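Local coordinates for protein thermosome subunit (Methanococcoides burtonii, PDB 3AQ1) that probably uses ATP binding and hydrolysis to help unfolded proteins fold, as a group II chaperonin captured here as an open-state monomer, at residues 80-85 and 389-394; 59-64 and 76-81; 364-369 and 450-455. All coordinates share one frame; numbering follows the deposited sequence.

Interaction 1 (80-85 and 389-394); sequences HAAEKC and SKFAEA
Phe-391 lays one face of its ring against the backbone and small side chains of helix 71-92, and Ala-81 is the residue it meets first. The methyl carbon, Ala-81 CB, sits 3.6 Å from the centroid of the Phe-391 ring and only 22° off the ring normal, a CH-pi contact. It is displaced toward the stem of the ring, with Ala-81 CB 3.4 Å from Phe-391 CG. Over the same face, nearer the far rim, comes Ala-82: its backbone N lies 4.1 Å from Phe-391 CZ, and its CB skirts that same ring end. The ring therefore spans two successive residues, stem on Ala-81 and far end on Ala-82. It is carried across by a first torsion that sets CG anti to the backbone N of Phe-391 (chi1 -165°).

One turn further along, Cys-85 adds a sulfur-aromatic contact, approaching obliquely with SG 4.0 Å from Phe-391 CE1. The alanines let the backbones come close: the CA atoms of Ala-81 and Phe-391 are 6.7 Å apart, and the short helix segments pass at 9.9 Å between axes with a crossing angle of -57°. Everything that touches is buried and essentially apolar, a single aromatic ring pressed on a surface of small residues.

This packing belongs to the helical equatorial domain of the chaperonin. Phe-391 also reaches Leu-57 of helix 45-65 and Ile-456 of helix 449-467, Ala-82 rests on Asn-457 and Met-460 of that last helix, and helix 364-378 receives Ala-392 and Lys-84 alongside.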
loop_
_atom_site.group_PDB
_atom_site.type_symbol
_atom_site.label_atom_id
_atom_site.label_comp_id
_atom_site.label_asym_id
_atom_site.label_seq_id
_atom_site.Cartn_x
_atom_site.Cartn_y
_atom_site.Cartn_z
ATOM N N HIS A 80 -28.987 0.492 7.743
ATOM C CA HIS A 80 -29.528 0.029 6.480
ATOM C C HIS A 80 -29.056 0.980 5.375
ATOM O O HIS A 80 -28.720 0.560 4.262
ATOM C CB HIS A 80 -31.058 -0.047 6.572
ATOM C CG HIS A 80 -31.712 -0.700 5.397
ATOM N ND1 HIS A 80 -33.032 -0.474 5.060
ATOM C CD2 HIS A 80 -31.231 -1.565 4.472
ATOM C CE1 HIS A 80 -33.334 -1.173 3.981
ATOM N NE2 HIS A 80 -32.261 -1.842 3.603
ATOM N N ALA A 81 -28.998 2.265 5.703
ATOM C CA ALA A 81 -28.496 3.258 4.764
ATOM C C ALA A 81 -27.073 2.931 4.349
ATOM O O ALA A 81 -26.782 2.827 3.166
ATOM C CB ALA A 81 -28.566 4.646 5.364
ATOM N N ALA A 82 -26.188 2.762 5.325
ATOM C CA ALA A 82 -24.785 2.470 5.045
ATOM C C ALA A 82 -24.631 1.254 4.151
ATOM O O ALA A 82 -23.791 1.230 3.256
ATOM C CB ALA A 82 -24.020 2.261 6.324
ATOM N N GLU A 83 -25.441 0.239 4.403
ATOM C CA GLU A 83 -25.367 -0.991 3.631
ATOM C C GLU A 83 -25.883 -0.775 2.206
ATOM O O GLU A 83 -25.342 -1.326 1.239
ATOM C CB GLU A 83 -26.110 -2.117 4.357
ATOM C CG GLU A 83 -25.408 -2.548 5.650
ATOM C CD GLU A 83 -26.309 -3.305 6.615
ATOM O OE1 GLU A 83 -27.540 -3.350 6.381
ATOM O OE2 GLU A 83 -25.778 -3.844 7.616
ATOM N N LYS A 84 -26.917 0.050 2.081
ATOM C CA LYS A 84 -27.433 0.424 0.770
ATOM C C LYS A 84 -26.446 1.290 -0.028
ATOM O O LYS A 84 -26.514 1.335 -1.247
ATOM C CB LYS A 84 -28.768 1.144 0.914
ATOM C CG LYS A 84 -29.517 1.290 -0.388
ATOM C CD LYS A 84 -29.746 -0.065 -1.060
ATOM C CE LYS A 84 -30.482 0.093 -2.394
ATOM N NZ LYS A 84 -30.255 -1.055 -3.319
ATOM N N CYS A 85 -25.538 1.985 0.655
ATOM C CA CYS A 85 -24.515 2.772 -0.035
ATOM C C CYS A 85 -23.475 1.849 -0.648
ATOM O O CYS A 85 -22.943 2.128 -1.718
ATOM C CB CYS A 85 -23.833 3.776 0.908
ATOM S SG CYS A 85 -24.801 5.278 1.264
ATOM N N SER A 389 -33.669 8.823 4.561
ATOM C CA SER A 389 -33.721 10.072 3.829
ATOM C C SER A 389 -32.710 11.060 4.417
ATOM O O SER A 389 -31.994 11.743 3.685
ATOM C CB SER A 389 -35.143 10.644 3.877
ATOM O OG SER A 389 -35.267 11.769 3.030
ATOM N N LYS A 390 -32.650 11.129 5.743
ATOM C CA LYS A 390 -31.739 12.053 6.406
ATOM C C LYS A 390 -30.288 11.626 6.214
ATOM O O LYS A 390 -29.394 12.468 6.154
ATOM C CB LYS A 390 -32.080 12.194 7.890
ATOM C CG LYS A 390 -33.279 13.107 8.171
ATOM C CD LYS A 390 -32.944 14.571 7.888
ATOM C CE LYS A 390 -34.110 15.507 8.209
ATOM N NZ LYS A 390 -33.690 16.943 8.162
ATOM N N PHE A 391 -30.054 10.321 6.103
ATOM C CA PHE A 391 -28.713 9.825 5.822
ATOM C C PHE A 391 -28.301 10.369 4.462
ATOM O O PHE A 391 -27.296 11.076 4.338
ATOM C CB PHE A 391 -28.680 8.294 5.833
ATOM C CG PHE A 391 -27.288 7.699 5.904
ATOM C CD1 PHE A 391 -26.503 7.595 4.782
ATOM C CD2 PHE A 391 -26.791 7.204 7.089
ATOM C CE1 PHE A 391 -25.234 7.026 4.846
ATOM C CE2 PHE A 391 -25.522 6.637 7.153
ATOM C CZ PHE A 391 -24.750 6.547 6.031
ATOM N N ALA A 392 -29.099 10.059 3.446
ATOM C CA ALA A 392 -28.817 10.519 2.091
ATOM C C ALA A 392 -28.572 12.034 2.032
ATOM O O ALA A 392 -27.864 12.516 1.159
ATOM C CB ALA A 392 -29.936 10.108 1.146
ATOM N N GLU A 393 -29.142 12.777 2.974
ATOM C CA GLU A 393 -28.966 14.229 3.018
ATOM C C GLU A 393 -27.620 14.614 3.606
ATOM O O GLU A 393 -27.031 15.627 3.228
ATOM C CB GLU A 393 -30.050 14.887 3.874
ATOM C CG GLU A 393 -31.453 14.927 3.292
ATOM C CD GLU A 393 -32.328 15.893 4.068
ATOM O OE1 GLU A 393 -31.767 16.606 4.932
ATOM O OE2 GLU A 393 -33.554 15.946 3.822
ATOM N N ALA A 394 -27.158 13.820 4.563
ATOM C CA ALA A 394 -25.916 14.109 5.255
ATOM C C ALA A 394 -24.743 13.977 4.295
ATOM O O ALA A 394 -23.753 14.717 4.391
ATOM C CB ALA A 394 -25.750 13.184 6.442
#

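Interaction 2 (59-64 and 76-81)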
loop_
_atom_site.group_PDB
_atom_site.type_symbol
_atom_site.label_atom_id
_atom_site.label_comp_id
_atom_site.label_asym_id
_atom_site.label_seq_id
_atom_site.Cartn_x
_atom_site.Cartn_y
_atom_site.Cartn_z
ATOM N N SER A 59 -26.363 15.185 14.233
ATOM C CA SER A 59 -27.220 16.344 14.368
ATOM C C SER A 59 -28.568 16.070 13.713
ATOM O O SER A 59 -29.615 16.429 14.257
ATOM C CB SER A 59 -26.542 17.604 13.806
ATOM O OG SER A 59 -27.061 17.963 12.536
ATOM N N LYS A 60 -28.553 15.404 12.566
ATOM C CA LYS A 60 -29.810 15.041 11.929
ATOM C C LYS A 60 -30.593 14.034 12.772
ATOM O O LYS A 60 -31.817 14.024 12.754
ATOM C CB LYS A 60 -29.610 14.549 10.489
ATOM C CG LYS A 60 -29.356 15.687 9.493
ATOM C CD LYS A 60 -29.620 15.260 8.061
ATOM C CE LYS A 60 -29.445 16.418 7.098
ATOM N NZ LYS A 60 -28.173 17.128 7.382
ATOM N N ALA A 61 -29.896 13.195 13.524
ATOM C CA ALA A 61 -30.594 12.274 14.414
ATOM C C ALA A 61 -31.210 13.025 15.601
ATOM O O ALA A 61 -32.310 12.705 16.052
ATOM C CB ALA A 61 -29.663 11.163 14.894
ATOM N N GLU A 62 -30.500 14.024 16.106
ATOM C CA GLU A 62 -30.995 14.781 17.243
ATOM C C GLU A 62 -32.208 15.602 16.816
ATOM O O GLU A 62 -33.147 15.774 17.585
ATOM C CB GLU A 62 -29.874 15.607 17.910
ATOM C CG GLU A 62 -29.080 14.767 18.961
ATOM C CD GLU A 62 -27.693 15.311 19.326
ATOM O OE1 GLU A 62 -27.298 16.374 18.803
ATOM O OE2 GLU A 62 -26.992 14.666 20.144
ATOM N N GLU A 63 -32.208 16.064 15.571
ATOM C CA GLU A 63 -33.412 16.643 14.988
ATOM C C GLU A 63 -34.564 15.635 14.993
ATOM O O GLU A 63 -35.613 15.893 15.585
ATOM C CB GLU A 63 -33.158 17.126 13.557
ATOM C CG GLU A 63 -32.200 18.302 13.437
ATOM C CD GLU A 63 -32.020 18.751 11.994
ATOM O OE1 GLU A 63 -32.360 17.967 11.067
ATOM O OE2 GLU A 63 -31.543 19.892 11.792
ATOM N N LEU A 64 -34.367 14.493 14.333
ATOM C CA LEU A 64 -35.396 13.445 14.239
ATOM C C LEU A 64 -35.912 12.940 15.590
ATOM O O LEU A 64 -36.961 12.298 15.658
ATOM C CB LEU A 64 -34.906 12.238 13.431
ATOM C CG LEU A 64 -34.649 12.359 11.928
ATOM C CD1 LEU A 64 -34.569 10.964 11.326
ATOM C CD2 LEU A 64 -35.722 13.192 11.242
ATOM N N GLU A 76 -31.186 1.705 13.097
ATOM C CA GLU A 76 -31.370 0.674 12.079
ATOM C C GLU A 76 -31.518 1.281 10.693
ATOM O O GLU A 76 -30.964 0.762 9.725
ATOM C CB GLU A 76 -32.548 -0.235 12.413
ATOM C CG GLU A 76 -32.178 -1.333 13.391
ATOM C CD GLU A 76 -33.165 -1.450 14.536
ATOM O OE1 GLU A 76 -34.360 -1.718 14.277
ATOM O OE2 GLU A 76 -32.743 -1.273 15.700
ATOM N N GLY A 77 -32.250 2.388 10.604
ATOM C CA GLY A 77 -32.356 3.136 9.364
ATOM C C GLY A 77 -30.993 3.527 8.809
ATOM O O GLY A 77 -30.698 3.297 7.638
ATOM N N TYR A 78 -30.161 4.121 9.658
ATOM C CA TYR A 78 -28.807 4.496 9.274
ATOM C C TYR A 78 -27.997 3.279 8.833
ATOM O O TYR A 78 -27.349 3.307 7.785
ATOM C CB TYR A 78 -28.083 5.189 10.431
ATOM C CG TYR A 78 -28.395 6.653 10.622
ATOM C CD1 TYR A 78 -29.353 7.297 9.858
ATOM C CD2 TYR A 78 -27.738 7.384 11.592
ATOM C CE1 TYR A 78 -29.633 8.637 10.057
ATOM C CE2 TYR A 78 -28.004 8.718 11.797
ATOM C CZ TYR A 78 -28.946 9.341 11.029
ATOM O OH TYR A 78 -29.194 10.676 11.250
ATOM N N ARG A 79 -28.023 2.221 9.637
ATOM C CA ARG A 79 -27.239 1.028 9.333
ATOM C C ARG A 79 -27.694 0.394 8.019
ATOM O O ARG A 79 -26.891 -0.164 7.270
ATOM C CB ARG A 79 -27.317 0.012 10.469
ATOM C CG ARG A 79 -26.524 -1.256 10.191
ATOM C CD ARG A 79 -26.698 -2.268 11.298
ATOM N NE ARG A 79 -26.340 -1.711 12.595
ATOM C CZ ARG A 79 -25.088 -1.589 13.026
ATOM N NH1 ARG A 79 -24.075 -1.978 12.251
ATOM N NH2 ARG A 79 -24.846 -1.075 14.228
ATOM N N HIS A 80 -28.987 0.492 7.743
ATOM C CA HIS A 80 -29.528 0.029 6.480
ATOM C C HIS A 80 -29.056 0.980 5.375
ATOM O O HIS A 80 -28.720 0.560 4.262
ATOM C CB HIS A 80 -31.058 -0.047 6.572
ATOM C CG HIS A 80 -31.712 -0.700 5.397
ATOM N ND1 HIS A 80 -33.032 -0.474 5.060
ATOM C CD2 HIS A 80 -31.231 -1.565 4.472
ATOM C CE1 HIS A 80 -33.334 -1.173 3.981
ATOM N NE2 HIS A 80 -32.261 -1.842 3.603
ATOM N N ALA A 81 -28.998 2.265 5.703
ATOM C CA ALA A 81 -28.496 3.258 4.764
ATOM C C ALA A 81 -27.073 2.931 4.349
ATOM O O ALA A 81 -26.782 2.827 3.166
ATOM C CB ALA A 81 -28.566 4.646 5.364
#
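The phenol oxygen of Tyr-78, pushed up against Ala-61, is the polar atom to follow here: it is hydrogen-bonded to the backbone carbonyl of Leu-57, one helical turn before Ala-61. The side chain extends from helix 71-92 straight at helix 45-65, with CG anti to the carbonyl carbon and beside the backbone N (chi1 -81°), and it is the OH end that makes most of the contact. Tyr-78 OH lies 3.5 Å from Ala-61 N, but the angle is too poor for a bond, so the Leu-57 carbonyl remains the partner that anchors this hydroxyl.

Around that anchor lie van der Waals contacts. Ala-61 CB comes within 3.7 Å of Tyr-78 OH and 4.3 Å of Tyr-78 CE2, approaching the ring obliquely. On the neighbouring residue the beta carbon closes in too, Lys-60 CB standing 4.0 Å from Tyr-78 OH.

The two helices follow one another in the chain, joined by a short connection, and belong to the helical equatorial domain of the chaperonin fold. At their nearest CA atoms, Ala-61 and Tyr-78, they stand 9.5 Å apart, a gap that the long tyrosine bridges where Ala-61 offers just a methyl group.

Lys-60 turns its long chain elsewhere, ending in a salt bridge between its NZ and Glu-56. Thr-463 of helix 449-467 touches the Tyr-78 side chain, and Leu-467 of the same helix packs on Ala-61, as does Ile-74 from an earlier turn of helix 71-92.

Interaction 3 (364-369 and 450-455); sequences SSEVEL and RIKTQA
Lys-452 starts toward helix 364-378 with its CG anti to the backbone N (chi1 -163°) and then bends twice, at chi2 and chi3, which folds the chain round and brings NZ to the carboxylate of Glu-366. The glutamate makes a matching turn of its own, bent at chi2 (87°), and the two side chains cross at about a right angle. The result is a buried salt bridge between two helices of the equatorial domain, both segments lying in or close to the first turns of their helices.

Lys-452 NZ donates to Glu-366 OE2 at 3.0 Å. The bond meets that oxygen on the syn side and 19° out of the carboxylate plane, so the ammonium group sits close to the plane of the acid. A second carboxylate, that of Glu-447 just ahead of helix 449-467, also forms a salt bridge with the same NZ. Two acids thus share one buried lysine, which is likely to keep it protonated and to soften the repulsion between them.

Below the charged tip the lysine chain is lined by Ser-365. Its OG stands 3.7 Å from Lys-452 CE, a van der Waals contact that runs on along the aliphatic carbons. With an alanine in place of Lys-452, the carboxylate of Glu-366 would probably be left buried without its positive partner, Glu-447 would lose a salt bridge, and Ser-365 OG the carbons that lie against it.

Glu-366 also packs on Ile-398 of helix 397-405. Its other oxygen is held by a water, which donates to Glu-366 OE1 at 2.9 Å and accepts a weak bond from Lys-452 NZ at 3.5 Å.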
loop_
_atom_site.group_PDB
_atom_site.type_symbol
_atom_site.label_atom_id
_atom_site.label_comp_id
_atom_site.label_asym_id
_atom_site.label_seq_id
_atom_site.Cartn_x
_atom_site.Cartn_y
_atom_site.Cartn_z
ATOM N N SER A 364 -18.106 13.814 -6.071
ATOM C CA SER A 364 -18.879 13.098 -7.083
ATOM C C SER A 364 -19.667 11.917 -6.502
ATOM O O SER A 364 -20.846 11.769 -6.799
ATOM C CB SER A 364 -17.992 12.638 -8.250
ATOM O OG SER A 364 -17.105 11.607 -7.852
ATOM N N SER A 365 -19.035 11.089 -5.667
ATOM C CA SER A 365 -19.688 9.868 -5.178
ATOM C C SER A 365 -20.691 10.129 -4.051
ATOM O O SER A 365 -21.663 9.394 -3.881
ATOM C CB SER A 365 -18.661 8.813 -4.757
ATOM O OG SER A 365 -18.069 9.128 -3.514
ATOM N N GLU A 366 -20.469 11.183 -3.281
ATOM C CA GLU A 366 -21.421 11.524 -2.246
ATOM C C GLU A 366 -22.725 12.013 -2.877
ATOM O O GLU A 366 -23.824 11.636 -2.454
ATOM C CB GLU A 366 -20.826 12.560 -1.306
ATOM C CG GLU A 366 -19.830 11.968 -0.306
ATOM C CD GLU A 366 -18.403 11.878 -0.836
ATOM O OE1 GLU A 366 -18.142 12.295 -1.985
ATOM O OE2 GLU A 366 -17.535 11.392 -0.084
ATOM N N VAL A 367 -22.589 12.847 -3.901
ATOM C CA VAL A 367 -23.724 13.377 -4.645
ATOM C C VAL A 367 -24.525 12.262 -5.331
ATOM O O VAL A 367 -25.751 12.212 -5.211
ATOM C CB VAL A 367 -23.226 14.381 -5.676
ATOM C CG1 VAL A 367 -24.334 14.813 -6.630
ATOM C CG2 VAL A 367 -22.607 15.558 -4.963
ATOM N N GLU A 368 -23.831 11.371 -6.041
ATOM C CA GLU A 368 -24.459 10.178 -6.619
ATOM C C GLU A 368 -25.140 9.320 -5.545
ATOM O O GLU A 368 -26.312 8.978 -5.670
ATOM C CB GLU A 368 -23.443 9.331 -7.405
ATOM C CG GLU A 368 -24.081 8.382 -8.408
ATOM C CD GLU A 368 -24.886 9.125 -9.472
ATOM O OE1 GLU A 368 -24.482 10.248 -9.843
ATOM O OE2 GLU A 368 -25.920 8.594 -9.939
ATOM N N LEU A 369 -24.409 8.971 -4.495
ATOM C CA LEU A 369 -25.003 8.227 -3.390
ATOM C C LEU A 369 -26.224 8.938 -2.861
ATOM O O LEU A 369 -27.287 8.339 -2.755
ATOM C CB LEU A 369 -23.999 8.022 -2.264
ATOM C CG LEU A 369 -22.968 6.954 -2.605
ATOM C CD1 LEU A 369 -21.963 6.833 -1.495
ATOM C CD2 LEU A 369 -23.688 5.655 -2.814
ATOM N N ARG A 450 -12.143 1.109 -1.066
ATOM C CA ARG A 450 -12.104 0.681 0.334
ATOM C C ARG A 450 -12.111 1.856 1.321
ATOM O O ARG A 450 -12.722 1.779 2.385
ATOM C CB ARG A 450 -10.945 -0.289 0.613
ATOM C CG ARG A 450 -9.611 0.366 0.937
ATOM C CD ARG A 450 -8.553 -0.671 1.303
ATOM N NE ARG A 450 -8.641 -1.852 0.453
ATOM C CZ ARG A 450 -7.617 -2.650 0.180
ATOM N NH1 ARG A 450 -6.426 -2.396 0.689
ATOM N NH2 ARG A 450 -7.782 -3.697 -0.611
ATOM N N ILE A 451 -11.454 2.950 0.971
ATOM C CA ILE A 451 -11.484 4.125 1.829
ATOM C C ILE A 451 -12.892 4.709 1.858
ATOM O O ILE A 451 -13.438 4.994 2.921
ATOM C CB ILE A 451 -10.469 5.197 1.380
ATOM C CG1 ILE A 451 -9.043 4.740 1.707
ATOM C CG2 ILE A 451 -10.768 6.532 2.040
ATOM C CD1 ILE A 451 -8.853 4.288 3.149
ATOM N N LYS A 452 -13.491 4.875 0.688
ATOM C CA LYS A 452 -14.819 5.442 0.641
ATOM C C LYS A 452 -15.825 4.632 1.493
ATOM O O LYS A 452 -16.638 5.225 2.208
ATOM C CB LYS A 452 -15.290 5.603 -0.805
ATOM C CG LYS A 452 -16.465 6.535 -0.945
ATOM C CD LYS A 452 -16.139 7.929 -0.380
ATOM C CE LYS A 452 -15.179 8.699 -1.282
ATOM N NZ LYS A 452 -14.896 10.058 -0.752
ATOM N N THR A 453 -15.769 3.295 1.436
ATOM C CA THR A 453 -16.715 2.480 2.200
ATOM C C THR A 453 -16.326 2.384 3.662
ATOM O O THR A 453 -17.185 2.253 4.521
ATOM C CB THR A 453 -16.901 1.042 1.657
ATOM O OG1 THR A 453 -15.670 0.310 1.750
ATOM C CG2 THR A 453 -17.393 1.057 0.224
ATOM N N GLN A 454 -15.033 2.438 3.954
ATOM C CA GLN A 454 -14.624 2.414 5.344
ATOM C C GLN A 454 -15.100 3.686 6.045
ATOM O O GLN A 454 -15.607 3.632 7.167
ATOM C CB GLN A 454 -13.116 2.238 5.475
ATOM C CG GLN A 454 -12.701 0.903 6.082
ATOM C CD GLN A 454 -11.301 0.462 5.648
ATOM O OE1 GLN A 454 -11.139 -0.581 5.005
ATOM N NE2 GLN A 454 -10.285 1.262 5.991
ATOM N N ALA A 455 -14.955 4.827 5.376
ATOM C CA ALA A 455 -15.364 6.086 5.973
ATOM C C ALA A 455 -16.881 6.124 6.212
ATOM O O ALA A 455 -17.323 6.506 7.284
ATOM C CB ALA A 455 -14.914 7.257 5.131
HETATM O O HOH W 1 -15.437 12.832 -2.787
#

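From the N terminus, interaction 2 comes first; its segments are separated by 11 residues, which include the turn between helices 45-65 and 71-92. Interaction 1 opens on the same second helix, sharing His-80 and Ala-81 with interaction 2, and spans 303 residues, including the chaperonin's intermediate and apical domains, before the chain returns to helix 383-394. Interaction 3 begins inside that span, at 364-369, and ends beyond it at 450-455, so interactions 1 and 3 cross, whereas 2 and 3 lie in series. Phe-391 packs against Tyr-78 to join interactions 1 and 2, and Cys-85 meets Leu-369 to join 1 and 3. Together they knit N-terminal and C-terminal helices into one equatorial bundle.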